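Local coordinates for putative citrate lyase, alfa subunit (Streptococcus mutans, PDB 2HJ0), which is probably the alpha subunit of a citrate lyase, a protein of the CitF family built on two mixed beta sheets with helices packed around them, at residues M139-R153 and D491-S503. Numbering follows the deposited sequence.
Sequences MENPVIIRSHGGRAR and DKIVALIEYRDGS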
loop_
_atom_site.group_PDB
_atom_site.type_symbol
_atom_site.label_atom_id
_atom_site.label_comp_id
_atom_site.label_asym_id
_atom_site.label_seq_id
_atom_site.Cartn_x
_atom_site.Cartn_y
_atom_site.Cartn_z
HETATM N N MSE A 139 21.367 -27.224 -12.966
HETATM C CA MSE A 139 21.478 -26.885 -11.548
HETATM C C MSE A 139 21.600 -28.127 -10.692
HETATM O O MSE A 139 21.117 -29.196 -11.047
HETATM C CB MSE A 139 20.252 -26.117 -11.038
HETATM C CG MSE A 139 20.147 -24.654 -11.410
HETATM SE SE MSE A 139 19.619 -23.583 -9.857
HETATM C CE MSE A 139 17.895 -24.364 -9.456
ATOM N N GLU A 140 22.241 -27.961 -9.547
ATOM C CA GLU A 140 22.398 -29.040 -8.601
ATOM C C GLU A 140 21.123 -29.102 -7.760
ATOM O O GLU A 140 20.574 -30.178 -7.518
ATOM C CB GLU A 140 23.606 -28.769 -7.724
ATOM C CG GLU A 140 23.829 -29.803 -6.644
ATOM C CD GLU A 140 25.140 -29.599 -5.907
ATOM O OE1 GLU A 140 25.356 -30.281 -4.875
ATOM O OE2 GLU A 140 25.952 -28.757 -6.364
ATOM N N ASN A 141 20.651 -27.942 -7.322
ATOM C CA ASN A 141 19.425 -27.859 -6.538
ATOM C C ASN A 141 18.203 -27.802 -7.460
ATOM O O ASN A 141 18.302 -27.390 -8.620
ATOM C CB ASN A 141 19.470 -26.615 -5.649
ATOM C CG ASN A 141 20.191 -26.862 -4.353
ATOM O OD1 ASN A 141 20.588 -25.923 -3.659
ATOM N ND2 ASN A 141 20.355 -28.134 -4.006
ATOM N N PRO A 142 17.036 -28.236 -6.961
ATOM C CA PRO A 142 15.808 -28.216 -7.769
ATOM C C PRO A 142 15.197 -26.817 -7.837
ATOM O O PRO A 142 15.194 -26.082 -6.844
ATOM C CB PRO A 142 14.872 -29.187 -7.030
ATOM C CG PRO A 142 15.781 -30.015 -6.177
ATOM C CD PRO A 142 16.838 -29.023 -5.735
ATOM N N VAL A 143 14.682 -26.450 -9.002
ATOM C CA VAL A 143 14.036 -25.154 -9.151
ATOM C C VAL A 143 12.713 -25.264 -8.404
ATOM O O VAL A 143 12.005 -26.257 -8.559
ATOM C CB VAL A 143 13.741 -24.842 -10.631
ATOM C CG1 VAL A 143 12.936 -23.554 -10.736
ATOM C CG2 VAL A 143 15.038 -24.731 -11.413
ATOM N N ILE A 144 12.381 -24.277 -7.578
ATOM C CA ILE A 144 11.110 -24.316 -6.846
ATOM C C ILE A 144 10.044 -23.539 -7.618
ATOM O O ILE A 144 10.118 -22.318 -7.744
ATOM C CB ILE A 144 11.220 -23.676 -5.444
ATOM C CG1 ILE A 144 12.239 -24.436 -4.588
ATOM C CG2 ILE A 144 9.851 -23.684 -4.760
ATOM C CD1 ILE A 144 11.882 -25.880 -4.351
ATOM N N ILE A 145 9.048 -24.226 -8.143
ATOM C CA ILE A 145 8.030 -23.502 -8.872
ATOM C C ILE A 145 6.832 -23.243 -7.991
ATOM O O ILE A 145 6.344 -24.140 -7.306
ATOM C CB ILE A 145 7.593 -24.262 -10.117
ATOM C CG1 ILE A 145 8.651 -24.085 -11.200
ATOM C CG2 ILE A 145 6.254 -23.749 -10.603
ATOM C CD1 ILE A 145 8.507 -25.047 -12.285
ATOM N N ARG A 146 6.375 -22.000 -8.004
ATOM C CA ARG A 146 5.220 -21.598 -7.218
ATOM C C ARG A 146 4.263 -20.810 -8.116
ATOM O O ARG A 146 4.700 -20.166 -9.062
ATOM C CB ARG A 146 5.657 -20.695 -6.068
ATOM C CG ARG A 146 6.690 -21.264 -5.123
ATOM C CD ARG A 146 6.768 -20.360 -3.889
ATOM N NE ARG A 146 7.368 -21.028 -2.748
ATOM C CZ ARG A 146 8.675 -21.097 -2.523
ATOM N NH1 ARG A 146 9.118 -21.748 -1.465
ATOM N NH2 ARG A 146 9.537 -20.498 -3.332
ATOM N N SER A 147 2.968 -20.856 -7.813
ATOM C CA SER A 147 1.969 -20.112 -8.568
ATOM C C SER A 147 2.120 -18.642 -8.167
ATOM O O SER A 147 2.812 -18.336 -7.187
ATOM C CB SER A 147 0.558 -20.600 -8.216
ATOM O OG SER A 147 0.212 -20.288 -6.871
ATOM N N HIS A 148 1.497 -17.724 -8.906
ATOM C CA HIS A 148 1.606 -16.311 -8.525
ATOM C C HIS A 148 1.146 -16.138 -7.073
ATOM O O HIS A 148 1.756 -15.385 -6.317
ATOM C CB HIS A 148 0.782 -15.407 -9.451
ATOM C CG HIS A 148 1.289 -15.370 -10.856
ATOM N ND1 HIS A 148 2.635 -15.363 -11.157
ATOM C CD2 HIS A 148 0.636 -15.330 -12.042
ATOM C CE1 HIS A 148 2.787 -15.323 -12.470
ATOM N NE2 HIS A 148 1.590 -15.303 -13.030
ATOM N N GLY A 149 0.080 -16.840 -6.695
ATOM C CA GLY A 149 -0.397 -16.759 -5.331
ATOM C C GLY A 149 0.587 -17.417 -4.368
ATOM O O GLY A 149 0.855 -16.903 -3.278
ATOM N N GLY A 150 1.137 -18.565 -4.770
ATOM C CA GLY A 150 2.095 -19.260 -3.924
ATOM C C GLY A 150 3.305 -18.408 -3.581
ATOM O O GLY A 150 3.804 -18.426 -2.453
ATOM N N ARG A 151 3.789 -17.664 -4.572
ATOM C CA ARG A 151 4.938 -16.798 -4.371
ATOM C C ARG A 151 4.562 -15.705 -3.378
ATOM O O ARG A 151 5.321 -15.377 -2.458
ATOM C CB ARG A 151 5.360 -16.168 -5.696
ATOM C CG ARG A 151 6.521 -15.193 -5.576
ATOM C CD ARG A 151 6.872 -14.622 -6.928
ATOM N NE ARG A 151 8.161 -13.955 -6.913
ATOM C CZ ARG A 151 8.369 -12.735 -6.440
ATOM N NH1 ARG A 151 7.361 -12.026 -5.939
ATOM N NH2 ARG A 151 9.592 -12.225 -6.466
ATOM N N ALA A 152 3.381 -15.133 -3.574
ATOM C CA ALA A 152 2.922 -14.099 -2.674
ATOM C C ALA A 152 2.749 -14.719 -1.282
ATOM O O ALA A 152 3.137 -14.113 -0.293
ATOM C CB ALA A 152 1.607 -13.504 -3.182
ATOM N N ARG A 153 2.185 -15.923 -1.206
ATOM C CA ARG A 153 1.999 -16.578 0.083
ATOM C C ARG A 153 3.347 -16.800 0.766
ATOM O O ARG A 153 3.525 -16.429 1.926
ATOM C CB ARG A 153 1.303 -17.927 -0.069
ATOM C CG ARG A 153 1.050 -18.629 1.271
ATOM C CD ARG A 153 1.400 -20.117 1.209
ATOM N NE ARG A 153 2.840 -20.345 1.093
ATOM C CZ ARG A 153 3.410 -21.057 0.124
ATOM N NH1 ARG A 153 2.661 -21.607 -0.817
ATOM N NH2 ARG A 153 4.725 -21.224 0.095
ATOM N N ASP A 491 17.006 -39.674 -13.108
ATOM C CA ASP A 491 16.736 -39.887 -11.693
ATOM C C ASP A 491 16.894 -38.623 -10.880
ATOM O O ASP A 491 16.605 -38.605 -9.682
ATOM C CB ASP A 491 17.668 -40.964 -11.136
ATOM C CG ASP A 491 17.106 -42.362 -11.307
ATOM O OD1 ASP A 491 16.106 -42.679 -10.615
ATOM O OD2 ASP A 491 17.657 -43.135 -12.133
ATOM N N LYS A 492 17.363 -37.567 -11.530
ATOM C CA LYS A 492 17.557 -36.303 -10.845
ATOM C C LYS A 492 16.294 -35.462 -10.833
ATOM O O LYS A 492 15.645 -35.288 -11.860
ATOM C CB LYS A 492 18.684 -35.499 -11.496
ATOM C CG LYS A 492 18.859 -34.120 -10.875
ATOM C CD LYS A 492 19.928 -33.295 -11.566
ATOM C CE LYS A 492 19.750 -31.814 -11.247
ATOM N NZ LYS A 492 19.632 -31.554 -9.781
ATOM N N ILE A 493 15.952 -34.942 -9.661
ATOM C CA ILE A 493 14.783 -34.096 -9.535
ATOM C C ILE A 493 15.177 -32.690 -9.979
ATOM O O ILE A 493 15.804 -31.938 -9.230
ATOM C CB ILE A 493 14.288 -34.038 -8.096
ATOM C CG1 ILE A 493 14.057 -35.453 -7.568
ATOM C CG2 ILE A 493 13.022 -33.212 -8.034
ATOM C CD1 ILE A 493 13.015 -36.237 -8.328
ATOM N N VAL A 494 14.819 -32.354 -11.210
ATOM C CA VAL A 494 15.123 -31.059 -11.802
ATOM C C VAL A 494 14.419 -29.873 -11.135
ATOM O O VAL A 494 14.948 -28.757 -11.115
ATOM C CB VAL A 494 14.771 -31.095 -13.299
ATOM C CG1 VAL A 494 14.191 -29.765 -13.752
ATOM C CG2 VAL A 494 16.017 -31.434 -14.092
ATOM N N ALA A 495 13.232 -30.118 -10.585
ATOM C CA ALA A 495 12.454 -29.070 -9.930
ATOM C C ALA A 495 11.290 -29.614 -9.093
ATOM O O ALA A 495 10.776 -30.697 -9.345
ATOM C CB ALA A 495 11.918 -28.112 -10.987
ATOM N N LEU A 496 10.878 -28.848 -8.097
ATOM C CA LEU A 496 9.758 -29.234 -7.263
ATOM C C LEU A 496 8.572 -28.315 -7.592
ATOM O O LEU A 496 8.747 -27.113 -7.823
ATOM C CB LEU A 496 10.141 -29.085 -5.787
ATOM C CG LEU A 496 11.412 -29.832 -5.308
ATOM C CD1 LEU A 496 11.690 -29.516 -3.844
ATOM C CD2 LEU A 496 11.237 -31.335 -5.489
ATOM N N ILE A 497 7.364 -28.860 -7.650
ATOM C CA ILE A 497 6.210 -28.001 -7.906
ATOM C C ILE A 497 5.474 -27.841 -6.583
ATOM O O ILE A 497 4.916 -28.800 -6.048
ATOM C CB ILE A 497 5.234 -28.596 -8.985
ATOM C CG1 ILE A 497 5.792 -28.366 -10.400
ATOM C CG2 ILE A 497 3.887 -27.903 -8.916
ATOM C CD1 ILE A 497 7.140 -29.004 -10.655
ATOM N N GLU A 498 5.507 -26.625 -6.046
ATOM C CA GLU A 498 4.832 -26.327 -4.796
ATOM C C GLU A 498 3.434 -25.791 -5.097
ATOM O O GLU A 498 3.283 -24.838 -5.847
ATOM C CB GLU A 498 5.600 -25.277 -3.988
ATOM C CG GLU A 498 4.830 -24.826 -2.745
ATOM C CD GLU A 498 5.311 -23.499 -2.185
ATOM O OE1 GLU A 498 6.289 -23.483 -1.408
ATOM O OE2 GLU A 498 4.708 -22.461 -2.535
ATOM N N TYR A 499 2.418 -26.423 -4.520
ATOM C CA TYR A 499 1.033 -26.000 -4.694
ATOM C C TYR A 499 0.830 -24.665 -3.980
ATOM O O TYR A 499 1.564 -24.331 -3.042
ATOM C CB TYR A 499 0.083 -27.027 -4.083
ATOM C CG TYR A 499 -1.376 -26.791 -4.403
ATOM C CD1 TYR A 499 -1.831 -26.850 -5.716
ATOM C CD2 TYR A 499 -2.310 -26.527 -3.392
ATOM C CE1 TYR A 499 -3.168 -26.657 -6.029
ATOM C CE2 TYR A 499 -3.661 -26.332 -3.698
ATOM C CZ TYR A 499 -4.073 -26.399 -5.027
ATOM O OH TYR A 499 -5.391 -26.205 -5.363
ATOM N N ARG A 500 -0.185 -23.921 -4.401
ATOM C CA ARG A 500 -0.467 -22.624 -3.804
ATOM C C ARG A 500 -0.452 -22.614 -2.270
ATOM O O ARG A 500 -0.055 -21.617 -1.662
ATOM C CB ARG A 500 -1.816 -22.084 -4.316
ATOM C CG ARG A 500 -3.035 -22.902 -3.909
ATOM C CD ARG A 500 -4.333 -22.236 -4.366
ATOM N NE ARG A 500 -4.220 -20.768 -4.259
ATOM C CZ ARG A 500 -5.239 -19.937 -4.059
ATOM N NH1 ARG A 500 -6.481 -20.411 -3.939
ATOM N NH2 ARG A 500 -5.004 -18.636 -3.963
ATOM N N ASP A 501 -0.871 -23.711 -1.643
ATOM C CA ASP A 501 -0.910 -23.769 -0.182
ATOM C C ASP A 501 0.444 -24.027 0.476
ATOM O O ASP A 501 0.558 -23.996 1.701
ATOM C CB ASP A 501 -1.932 -24.807 0.292
ATOM C CG ASP A 501 -1.577 -26.207 -0.129
ATOM O OD1 ASP A 501 -0.536 -26.379 -0.811
ATOM O OD2 ASP A 501 -2.343 -27.143 0.222
ATOM N N GLY A 502 1.468 -24.276 -0.334
ATOM C CA GLY A 502 2.798 -24.497 0.215
ATOM C C GLY A 502 3.321 -25.922 0.278
ATOM O O GLY A 502 4.482 -26.145 0.620
ATOM N N SER A 503 2.465 -26.883 -0.036
ATOM C CA SER A 503 2.849 -28.278 -0.025
ATOM C C SER A 503 3.250 -28.705 -1.434
ATOM O O SER A 503 3.044 -27.951 -2.382
ATOM C CB SER A 503 1.677 -29.129 0.454
ATOM O OG SER A 503 0.571 -28.998 -0.421
#
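Glu498 meets two arginines of 139-153 with its carboxylate, and its side chain can be followed outward from the backbone. Glu498 CB lies 3.6 Å from Ile145 O. CG stands anti to the backbone N (chi1 173°), and the chain runs on extended, which carries the carboxylate past the strand. Glu498 CD is 3.3 Å from both Arg146 NE and Arg153 NH2. Glu498 OE1 accepts from Arg153 NH2 at 3.1 Å. Arg146 NE sits 3.0 Å from both Glu498 OE1 and Glu498 OE2; its weak bond is to OE1. Glu498 OE2 accepts from Arg153 NH1 at 2.8 Å, and from NH2 too. Arg153 grips end-on with NH1 and NH2, meeting both oxygens from above the carboxylate plane, its guanidinium turned 55° from it. The three residues form one salt-bridge network, in which Glu498 and Arg153 are buried.

The backbones join as neighbouring parallel strands. Strand 493-498 lies between parallel strand 143-145 and antiparallel 504-511, the outermost strand at that end of a large mixed sheet within this chain. Four backbone hydrogen bonds link 143-145 to 493-498, among them Ile145 N to Leu496 O at 2.9 Å. On one face Ile144 CD1 meets Leu496 CD1 at 3.7 Å, and Pro142 CB packs on Leu496 CG. Val143 and Ala495 pair on the other face.

Past the strands, Ser147 OG caps helix 148-157 by accepting from Gly150 N. Arg153 reaches back from that helix. Its chain bends at chi2 and chi3, and Arg153 NH1 also donates to Arg500 O, 2.8 Å away, from above the carbonyl plane. Gly502 CA lies over one guanidinium face. Arg500 is salt-bridged to Asp402, which also bonds Ser147 OG.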